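Local coordinates for lactate dehydrogenase (Eimeria maxima, PDB 6CT6), which probably catalyses the reversible reduction of pyruvate to lactate, with NADH bound to its Rossmann-type domain as the hydride donor, at residues A78-I83 and E255-D260; M151-A156 and K291-I296; F265-Y270 and V284-G289. All coordinates share one frame; numbering follows the deposited sequence.

All three contacts reach one mixed sheet. Contacts 1 and 2 join strands of the NAD-binding region, 80-83 and 152-155, to parts of the C-terminal region: helix 244-259 in contact 1, and the turn leading into strand 294-296 in contact 2. Both are partly buried and rest on side-chain packing, with a bridging water at the edge of contact 1 and no direct hydrogen bond across either. Contact 3 differs in being wholly buried and held by four backbone hydrogen bonds within a single hairpin. The contacts also touch one another: Y257 of contact 1 meets M151 with its hydroxyl and G292 with its ring, while I287 of contact 3 pairs with E294 and Q295.

Contact 1 of 3, residues A78-I83 and E255-D260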
loop_
_atom_site.group_PDB
_atom_site.type_symbol
_atom_site.label_atom_id
_atom_site.label_comp_id
_atom_site.label_asym_id
_atom_site.label_seq_id
_atom_site.Cartn_x
_atom_site.Cartn_y
_atom_site.Cartn_z
ATOM N N ALA B 78 10.126 5.012 -20.715
ATOM C CA ALA B 78 10.199 4.273 -19.465
ATOM C C ALA B 78 11.572 3.633 -19.308
ATOM O O ALA B 78 12.122 3.057 -20.252
ATOM C CB ALA B 78 9.116 3.196 -19.413
ATOM N N ASP B 79 12.128 3.741 -18.103
ATOM C CA ASP B 79 13.362 3.038 -17.778
ATOM C C ASP B 79 13.098 1.634 -17.255
ATOM O O ASP B 79 13.911 0.731 -17.481
ATOM C CB ASP B 79 14.164 3.830 -16.739
ATOM C CG ASP B 79 14.559 5.210 -17.233
ATOM O OD1 ASP B 79 15.230 5.298 -18.282
ATOM O OD2 ASP B 79 14.185 6.209 -16.580
ATOM N N VAL B 80 11.982 1.432 -16.562
ATOM C CA VAL B 80 11.590 0.125 -16.050
ATOM C C VAL B 80 10.101 -0.060 -16.308
ATOM O O VAL B 80 9.317 0.888 -16.190
ATOM C CB VAL B 80 11.909 -0.016 -14.546
ATOM C CG1 VAL B 80 11.401 -1.346 -14.003
ATOM C CG2 VAL B 80 13.406 0.116 -14.299
ATOM N N VAL B 81 9.712 -1.283 -16.663
ATOM C CA VAL B 81 8.313 -1.661 -16.835
ATOM C C VAL B 81 8.048 -2.856 -15.929
ATOM O O VAL B 81 8.764 -3.864 -16.002
ATOM C CB VAL B 81 7.981 -2.003 -18.299
ATOM C CG1 VAL B 81 6.512 -2.392 -18.444
ATOM C CG2 VAL B 81 8.306 -0.835 -19.228
ATOM N N ILE B 82 7.034 -2.745 -15.073
ATOM C CA ILE B 82 6.609 -3.842 -14.205
ATOM C C ILE B 82 5.176 -4.204 -14.582
ATOM O O ILE B 82 4.278 -3.355 -14.518
ATOM C CB ILE B 82 6.715 -3.482 -12.714
ATOM C CG1 ILE B 82 8.080 -2.852 -12.401
ATOM C CG2 ILE B 82 6.530 -4.735 -11.873
ATOM C CD1 ILE B 82 8.243 -2.384 -10.956
ATOM N N ILE B 83 4.961 -5.466 -14.957
ATOM C CA ILE B 83 3.718 -5.916 -15.582
ATOM C C ILE B 83 2.902 -6.706 -14.568
ATOM O O ILE B 83 3.356 -7.740 -14.061
ATOM C CB ILE B 83 3.986 -6.776 -16.827
ATOM C CG1 ILE B 83 4.756 -5.987 -17.883
ATOM C CG2 ILE B 83 2.670 -7.286 -17.425
ATOM C CD1 ILE B 83 5.413 -6.865 -18.936
ATOM N N GLU B 255 14.678 -1.418 -8.143
ATOM C CA GLU B 255 15.630 -0.511 -7.510
ATOM C C GLU B 255 17.059 -0.978 -7.742
ATOM O O GLU B 255 17.961 -0.162 -7.960
ATOM C CB GLU B 255 15.333 -0.414 -6.015
ATOM C CG GLU B 255 16.226 0.545 -5.255
ATOM C CD GLU B 255 15.969 0.509 -3.764
ATOM O OE1 GLU B 255 15.981 -0.599 -3.185
ATOM O OE2 GLU B 255 15.747 1.583 -3.173
ATOM N N SER B 256 17.281 -2.291 -7.696
ATOM C CA SER B 256 18.612 -2.832 -7.938
ATOM C C SER B 256 19.087 -2.502 -9.347
ATOM O O SER B 256 20.265 -2.190 -9.555
ATOM C CB SER B 256 18.605 -4.344 -7.701
ATOM O OG SER B 256 19.922 -4.853 -7.565
ATOM N N TYR B 257 18.184 -2.552 -10.327
ATOM C CA TYR B 257 18.538 -2.153 -11.686
ATOM C C TYR B 257 18.817 -0.657 -11.766
ATOM O O TYR B 257 19.812 -0.229 -12.364
ATOM C CB TYR B 257 17.419 -2.524 -12.660
ATOM C CG TYR B 257 17.636 -1.935 -14.036
ATOM C CD1 TYR B 257 18.498 -2.538 -14.939
ATOM C CD2 TYR B 257 17.003 -0.762 -14.419
ATOM C CE1 TYR B 257 18.716 -1.998 -16.190
ATOM C CE2 TYR B 257 17.213 -0.214 -15.670
ATOM C CZ TYR B 257 18.072 -0.838 -16.550
ATOM O OH TYR B 257 18.289 -0.302 -17.796
ATOM N N LEU B 258 17.938 0.158 -11.175
ATOM C CA LEU B 258 18.031 1.606 -11.335
ATOM C C LEU B 258 19.262 2.184 -10.647
ATOM O O LEU B 258 19.819 3.183 -11.115
ATOM C CB LEU B 258 16.773 2.274 -10.781
ATOM C CG LEU B 258 15.483 2.098 -11.585
ATOM C CD1 LEU B 258 14.293 2.620 -10.792
ATOM C CD2 LEU B 258 15.595 2.808 -12.922
ATOM N N LYS B 259 19.691 1.591 -9.533
ATOM C CA LYS B 259 20.804 2.115 -8.753
ATOM C C LYS B 259 22.044 1.233 -8.843
ATOM O O LYS B 259 23.019 1.477 -8.125
ATOM C CB LYS B 259 20.378 2.292 -7.293
ATOM C CG LYS B 259 19.211 3.264 -7.108
ATOM C CD LYS B 259 18.745 3.333 -5.657
ATOM C CE LYS B 259 19.717 4.111 -4.782
ATOM N NZ LYS B 259 19.728 5.566 -5.103
ATOM N N ASP B 260 22.031 0.222 -9.712
ATOM C CA ASP B 260 23.174 -0.665 -9.916
ATOM C C ASP B 260 23.644 -1.259 -8.590
ATOM O O ASP B 260 24.827 -1.209 -8.241
ATOM C CB ASP B 260 24.314 0.072 -10.618
ATOM C CG ASP B 260 25.446 -0.857 -11.017
ATOM O OD1 ASP B 260 25.171 -2.024 -11.373
ATOM O OD2 ASP B 260 26.613 -0.419 -10.971
HETATM O O HOH W 1 16.282 1.248 -18.752
#
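V80 enters a notch between Y257 and L258 where strand 80-83 of the Rossmann-type sheet passes under helix 244-259. Its CG2 methyl does the touching, 3.7 Å from CD2 of the Y257 ring and equally 3.7 Å from L258 CD2. With V80 CG1 anti to the backbone N (chi1 176°), CG2 is the branch left to face the helix. A valine suits the place: its beta-branch favours an extended strand, and its short branches let CG2 meet both partners close to the strand backbone. L258 leaves the helix at an angle to the strand, and the outer part of its side chain, CG and CD2, turns in to V80; the same CD2 also grazes D79 CB at 4.2 Å.

The Y257 and V80 side chains slide past each other in opposite directions, with CG2 placed obliquely to the ring. The Y257 hydroxyl and the D79 carbonyl share one water, which lies 2.7 Å from Y257 OH and donates to D79 O over 2.7 Å. A tyrosine can thus pack against the strand with its ring while its OH meets a bridging water.

Farther out, F126 on the neighbouring strand stacks with Y257, and D79 OD2 accepts from the backbone N of K11. A254 touches V80 and I82, while A250 and I251 touch I82. On the helix side, S256 OG hydrogen-bonds to I288 O and R263 N. D260 then takes positive phi and closes a Schellman motif, in which its N makes a weak 3.5 Å bond to Y257 O.

Contact 2 of 3, residues M151-A156 and K291-I296; sequences MICGMA and KGIEQI. With NAI (1,4-dihydronicotinamide adenine dinucleotide), chain D.
I293 reaches over to C153, and this pair, together with M151 lying against G292, makes up most of the contact between strand 152-155 and the corner before strand 294-296. The terminal methyl of I293 does the work: CD1 lies 3.9 Å from C153 CB and 4.0 Å from C153 SG. Isoleucine suits the place because its longer branch, CG1-CD1, reaches as far as C153, whereas C153, compact and apolar enough, needs little room. The backbone directs C153 CB toward I293, and the thiol, turned between its own backbone N and carbonyl carbon (chi1 64°), adds SG beside the same methyl. F126 of the adjoining strand touches both residues, so the patch continues into the sheet.

M151 starts off pointing away from the turn, but the bend at chi2 carries its sulfur back until SD rests 4.1 Å from G292 CA. The further bend at chi3 then places CE against the hydroxyl of Y257 on helix 244-259. A flexible, unbranched thioether can make such a detour. G292 adopts phi 86° and psi -140°, backbone angles that call for glycine, and its bare CA leaves the sulfur room to approach.

The turn is also held by bonds of its own. E294 OE2 accepts the K291 backbone N at 3.1 Å through the lone pair away from its other oxygen, and K291 NZ forms a salt bridge to that same OE2 at 3.2 Å, its hydrogen bond being weak. K262 NZ makes a salt bridge to E294 OE1, so both carboxylate oxygens have a partner.

At the far end of strand 152-155, M155 CE lies 3.6 Å from the carboxamide N7N of the bound NADH, and A156 stands at the N-cap position, just before helix 157-172. Beyond the corner, E294 and Q295 both face I287, forming a classic beta bulge.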
loop_
_atom_site.group_PDB
_atom_site.type_symbol
_atom_site.label_atom_id
_atom_site.label_comp_id
_atom_site.label_asym_id
_atom_site.label_seq_id
_atom_site.Cartn_x
_atom_site.Cartn_y
_atom_site.Cartn_z
ATOM N N MET B 151 17.473 -8.418 -20.210
ATOM C CA MET B 151 16.717 -7.231 -19.829
ATOM C C MET B 151 15.275 -7.553 -19.449
ATOM O O MET B 151 14.432 -6.651 -19.426
ATOM C CB MET B 151 16.737 -6.198 -20.956
ATOM C CG MET B 151 18.092 -5.553 -21.188
ATOM S SD MET B 151 18.697 -4.584 -19.787
ATOM C CE MET B 151 17.733 -3.080 -19.929
ATOM N N ILE B 152 14.971 -8.813 -19.148
ATOM C CA ILE B 152 13.628 -9.190 -18.723
ATOM C C ILE B 152 13.729 -10.375 -17.773
ATOM O O ILE B 152 14.563 -11.266 -17.952
ATOM C CB ILE B 152 12.714 -9.503 -19.931
ATOM C CG1 ILE B 152 11.300 -9.861 -19.462
ATOM C CG2 ILE B 152 13.292 -10.629 -20.778
ATOM C CD1 ILE B 152 10.258 -9.776 -20.565
ATOM N N CYS B 153 12.875 -10.366 -16.752
ATOM C CA CYS B 153 12.795 -11.453 -15.790
ATOM C C CYS B 153 11.405 -11.448 -15.173
ATOM O O CYS B 153 10.602 -10.542 -15.404
ATOM C CB CYS B 153 13.863 -11.325 -14.699
ATOM S SG CYS B 153 13.675 -9.864 -13.659
ATOM N N GLY B 154 11.134 -12.469 -14.377
ATOM C CA GLY B 154 9.882 -12.573 -13.645
ATOM C C GLY B 154 10.136 -12.512 -12.151
ATOM O O GLY B 154 11.110 -13.085 -11.657
ATOM N N MET B 155 9.263 -11.804 -11.441
ATOM C CA MET B 155 9.300 -11.765 -9.985
ATOM C C MET B 155 8.521 -12.955 -9.446
ATOM O O MET B 155 7.324 -13.095 -9.718
ATOM C CB MET B 155 8.705 -10.458 -9.454
ATOM C CG MET B 155 8.876 -10.236 -7.938
ATOM S SD MET B 155 7.983 -11.373 -6.850
ATOM C CE MET B 155 6.268 -10.991 -7.214
ATOM N N ALA B 156 9.202 -13.814 -8.691
ATOM C CA ALA B 156 8.509 -14.814 -7.891
ATOM C C ALA B 156 9.389 -15.299 -6.748
ATOM O O ALA B 156 8.945 -15.360 -5.596
ATOM C CB ALA B 156 8.064 -15.990 -8.764
ATOM N N LYS B 291 23.234 -3.195 -15.726
ATOM C CA LYS B 291 23.238 -3.876 -17.014
ATOM C C LYS B 291 22.204 -4.996 -17.079
ATOM O O LYS B 291 22.326 -5.896 -17.916
ATOM C CB LYS B 291 24.633 -4.428 -17.317
ATOM C CG LYS B 291 25.722 -3.364 -17.429
ATOM C CD LYS B 291 27.097 -3.970 -17.703
ATOM C CE LYS B 291 27.597 -4.855 -16.565
ATOM N NZ LYS B 291 27.767 -4.142 -15.271
ATOM N N GLY B 292 21.189 -4.958 -16.215
ATOM C CA GLY B 292 20.142 -5.963 -16.230
ATOM C C GLY B 292 20.491 -7.198 -15.429
ATOM O O GLY B 292 21.061 -7.096 -14.340
ATOM N N ILE B 293 20.142 -8.373 -15.950
ATOM C CA ILE B 293 20.531 -9.642 -15.336
ATOM C C ILE B 293 22.023 -9.816 -15.614
ATOM O O ILE B 293 22.415 -10.243 -16.700
ATOM C CB ILE B 293 19.719 -10.823 -15.877
ATOM C CG1 ILE B 293 18.210 -10.530 -15.874
ATOM C CG2 ILE B 293 20.008 -12.081 -15.066
ATOM C CD1 ILE B 293 17.606 -10.252 -14.507
ATOM N N GLU B 294 22.861 -9.481 -14.636
ATOM C CA GLU B 294 24.301 -9.445 -14.865
ATOM C C GLU B 294 24.969 -10.792 -14.654
ATOM O O GLU B 294 26.000 -11.067 -15.278
ATOM C CB GLU B 294 24.945 -8.394 -13.957
ATOM C CG GLU B 294 24.529 -6.981 -14.318
ATOM C CD GLU B 294 25.216 -5.925 -13.481
ATOM O OE1 GLU B 294 25.962 -6.288 -12.548
ATOM O OE2 GLU B 294 25.010 -4.726 -13.762
ATOM N N GLN B 295 24.407 -11.637 -13.796
ATOM C CA GLN B 295 24.954 -12.961 -13.548
ATOM C C GLN B 295 23.819 -13.909 -13.211
ATOM O O GLN B 295 22.900 -13.548 -12.473
ATOM C CB GLN B 295 25.956 -12.972 -12.389
ATOM C CG GLN B 295 27.125 -12.027 -12.519
ATOM C CD GLN B 295 28.065 -12.149 -11.337
ATOM O OE1 GLN B 295 28.418 -13.254 -10.926
ATOM N NE2 GLN B 295 28.451 -11.017 -10.766
ATOM N N ILE B 296 23.895 -15.118 -13.753
ATOM C CA ILE B 296 23.055 -16.227 -13.327
ATOM C C ILE B 296 23.942 -17.198 -12.564
ATOM O O ILE B 296 24.957 -17.669 -13.091
ATOM C CB ILE B 296 22.367 -16.909 -14.523
ATOM C CG1 ILE B 296 21.377 -15.941 -15.173
ATOM C CG2 ILE B 296 21.642 -18.175 -14.072
ATOM C CD1 ILE B 296 20.968 -16.333 -16.568
HETATM P PA NAI D . -5.674 -7.130 -10.329
HETATM O O1A NAI D . -6.857 -7.739 -11.048
HETATM O O2A NAI D . -5.896 -6.342 -9.060
HETATM O O5B NAI D . -4.919 -6.177 -11.381
HETATM C C5B NAI D . -4.764 -6.567 -12.742
HETATM C C4B NAI D . -4.992 -5.338 -13.604
HETATM O O4B NAI D . -4.548 -5.544 -14.947
HETATM C C3B NAI D . -6.470 -4.966 -13.689
HETATM O O3B NAI D . -6.664 -3.663 -13.134
HETATM C C2B NAI D . -6.794 -4.990 -15.171
HETATM O O2B NAI D . -7.711 -3.966 -15.558
HETATM C C1B NAI D . -5.417 -4.769 -15.766
HETATM N N9A NAI D . -5.280 -5.120 -17.197
HETATM C C8A NAI D . -5.942 -6.041 -17.926
HETATM N N7A NAI D . -5.500 -6.022 -19.214
HETATM C C5A NAI D . -4.550 -5.073 -19.308
HETATM C C6A NAI D . -3.668 -4.520 -20.356
HETATM N N6A NAI D . -3.708 -4.990 -21.619
HETATM N N1A NAI D . -2.817 -3.527 -20.010
HETATM C C2A NAI D . -2.753 -3.039 -18.756
HETATM N N3A NAI D . -3.526 -3.496 -17.761
HETATM C C4A NAI D . -4.418 -4.486 -17.976
HETATM O O3 NAI D . -4.597 -8.303 -10.049
HETATM P PN NAI D . -3.341 -8.203 -9.034
HETATM O O1N NAI D . -3.800 -8.619 -7.657
HETATM O O2N NAI D . -2.652 -6.873 -9.233
HETATM O O5D NAI D . -2.401 -9.377 -9.612
HETATM C C5D NAI D . -1.867 -9.253 -10.925
HETATM C C4D NAI D . -1.149 -10.521 -11.368
HETATM O O4D NAI D . -0.054 -10.830 -10.497
HETATM C C3D NAI D . -2.081 -11.723 -11.345
HETATM O O3D NAI D . -1.875 -12.489 -12.534
HETATM C C2D NAI D . -1.644 -12.500 -10.125
HETATM O O2D NAI D . -1.936 -13.895 -10.210
HETATM C C1D NAI D . -0.153 -12.211 -10.139
HETATM N N1N NAI D . 0.585 -12.501 -8.903
HETATM C C2N NAI D . 1.833 -12.936 -9.081
HETATM C C3N NAI D . 2.670 -13.241 -8.031
HETATM C C7N NAI D . 4.049 -13.731 -8.363
HETATM O O7N NAI D . 4.464 -13.599 -9.504
HETATM N N7N NAI D . 4.785 -14.313 -7.425
HETATM C C4N NAI D . 2.214 -13.091 -6.604
HETATM C C5N NAI D . 0.836 -12.610 -6.533
HETATM C C6N NAI D . 0.084 -12.327 -7.673
#

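Contact 3 of 3, residues F265-Y270 and V284-G289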
loop_
_atom_site.group_PDB
_atom_site.type_symbol
_atom_site.label_atom_id
_atom_site.label_comp_id
_atom_site.label_asym_id
_atom_site.label_seq_id
_atom_site.Cartn_x
_atom_site.Cartn_y
_atom_site.Cartn_z
ATOM N N PHE B 265 18.716 -11.849 -6.374
ATOM C CA PHE B 265 17.299 -12.187 -6.305
ATOM C C PHE B 265 17.075 -13.505 -7.029
ATOM O O PHE B 265 17.529 -13.671 -8.165
ATOM C CB PHE B 265 16.415 -11.116 -6.960
ATOM C CG PHE B 265 16.560 -9.738 -6.378
ATOM C CD1 PHE B 265 15.827 -9.357 -5.266
ATOM C CD2 PHE B 265 17.397 -8.809 -6.973
ATOM C CE1 PHE B 265 15.949 -8.081 -4.746
ATOM C CE2 PHE B 265 17.523 -7.532 -6.457
ATOM C CZ PHE B 265 16.798 -7.168 -5.345
ATOM N N VAL B 266 16.367 -14.432 -6.389
ATOM C CA VAL B 266 15.822 -15.564 -7.134
ATOM C C VAL B 266 14.717 -15.017 -8.032
ATOM O O VAL B 266 13.691 -14.537 -7.543
ATOM C CB VAL B 266 15.295 -16.665 -6.206
ATOM C CG1 VAL B 266 14.761 -17.833 -7.032
ATOM C CG2 VAL B 266 16.382 -17.135 -5.252
ATOM N N SER B 267 14.932 -15.067 -9.344
ATOM C CA SER B 267 14.006 -14.504 -10.313
ATOM C C SER B 267 13.877 -15.466 -11.485
ATOM O O SER B 267 14.768 -16.278 -11.751
ATOM C CB SER B 267 14.477 -13.127 -10.806
ATOM O OG SER B 267 14.830 -12.285 -9.720
ATOM N N SER B 268 12.752 -15.370 -12.188
ATOM C CA SER B 268 12.541 -16.184 -13.381
ATOM C C SER B 268 13.380 -15.621 -14.522
ATOM O O SER B 268 13.098 -14.532 -15.032
ATOM C CB SER B 268 11.058 -16.215 -13.742
ATOM O OG SER B 268 10.822 -17.091 -14.829
ATOM N N CYS B 269 14.414 -16.361 -14.921
ATOM C CA CYS B 269 15.376 -15.911 -15.915
ATOM C C CYS B 269 15.403 -16.864 -17.101
ATOM O O CYS B 269 15.195 -18.072 -16.953
ATOM C CB CYS B 269 16.792 -15.828 -15.328
ATOM S SG CYS B 269 17.010 -14.607 -14.034
ATOM N N TYR B 270 15.689 -16.310 -18.277
ATOM C CA TYR B 270 15.874 -17.126 -19.472
ATOM C C TYR B 270 17.157 -17.940 -19.346
ATOM O O TYR B 270 18.245 -17.379 -19.176
ATOM C CB TYR B 270 15.926 -16.246 -20.717
ATOM C CG TYR B 270 16.165 -17.028 -21.984
ATOM C CD1 TYR B 270 15.111 -17.617 -22.670
ATOM C CD2 TYR B 270 17.446 -17.183 -22.494
ATOM C CE1 TYR B 270 15.328 -18.338 -23.829
ATOM C CE2 TYR B 270 17.675 -17.902 -23.650
ATOM C CZ TYR B 270 16.613 -18.477 -24.314
ATOM O OH TYR B 270 16.844 -19.193 -25.467
ATOM N N VAL B 284 15.719 -18.886 -10.639
ATOM C CA VAL B 284 17.082 -19.193 -10.218
ATOM C C VAL B 284 17.719 -17.943 -9.620
ATOM O O VAL B 284 17.303 -16.815 -9.909
ATOM C CB VAL B 284 17.944 -19.715 -11.387
ATOM C CG1 VAL B 284 17.358 -21.002 -11.944
ATOM C CG2 VAL B 284 18.055 -18.663 -12.486
ATOM N N PRO B 285 18.740 -18.125 -8.785
ATOM C CA PRO B 285 19.458 -16.957 -8.251
ATOM C C PRO B 285 20.210 -16.215 -9.347
ATOM O O PRO B 285 20.955 -16.809 -10.128
ATOM C CB PRO B 285 20.411 -17.568 -7.215
ATOM C CG PRO B 285 20.529 -19.009 -7.586
ATOM C CD PRO B 285 19.212 -19.384 -8.184
ATOM N N CYS B 286 20.006 -14.898 -9.399
ATOM C CA CYS B 286 20.663 -14.044 -10.377
ATOM C C CYS B 286 21.032 -12.721 -9.719
ATOM O O CYS B 286 20.534 -12.379 -8.645
ATOM C CB CYS B 286 19.772 -13.795 -11.604
ATOM S SG CYS B 286 18.390 -12.683 -11.300
ATOM N N ILE B 287 21.913 -11.973 -10.385
ATOM C CA ILE B 287 22.384 -10.674 -9.913
ATOM C C ILE B 287 21.814 -9.599 -10.826
ATOM O O ILE B 287 22.012 -9.648 -12.048
ATOM C CB ILE B 287 23.922 -10.596 -9.896
ATOM C CG1 ILE B 287 24.529 -11.719 -9.047
ATOM C CG2 ILE B 287 24.382 -9.217 -9.405
ATOM C CD1 ILE B 287 24.161 -11.672 -7.578
ATOM N N ILE B 288 21.133 -8.617 -10.240
ATOM C CA ILE B 288 20.511 -7.536 -10.996
ATOM C C ILE B 288 21.276 -6.250 -10.719
ATOM O O ILE B 288 21.365 -5.804 -9.568
ATOM C CB ILE B 288 19.023 -7.374 -10.650
ATOM C CG1 ILE B 288 18.273 -8.677 -10.941
ATOM C CG2 ILE B 288 18.427 -6.214 -11.452
ATOM C CD1 ILE B 288 16.808 -8.650 -10.572
ATOM N N GLY B 289 21.804 -5.647 -11.780
ATOM C CA GLY B 289 22.484 -4.374 -11.694
ATOM C C GLY B 289 22.121 -3.477 -12.860
ATOM O O GLY B 289 21.141 -3.741 -13.567
#
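F265 and I288 cross at about a right angle, the isoleucine CD1 meeting ring atom CD2 obliquely at 3.7 Å. Both belong to the hairpin of strands 263-272 and 281-289, whose short segments run at 104° to each other, a strong twist of the pair. On the same face, C269 SG lies 3.6 Å from C286 SG: two thiols in packing contact, too far apart for a disulfide. S267 sits beside that pair, and M253 of helix 244-259 covers F265 and S267.

V266 and P285 turn to the other face, toward I184. They form a non-hydrogen-bonded pair, so the missing N-H of proline costs this pairing nothing, and V266 CA approaches V284 O at 3.4 Å in a CA-H...O contact. The flanking pairs are doubly bonded: F265 N to C286 O is 3.0 Å with a C=O...N angle of 165°, whereas C286 N stands 43° out of the carbonyl plane of F265, and the S267-V284 pair is similarly tilted. These four bonds satisfy the facing backbone groups of F265, S267, V284 and C286, letting thiols, hydrocarbons and the S267 hydroxyl, bonded weakly to F265 O, fill a buried site without direct ionic pairing.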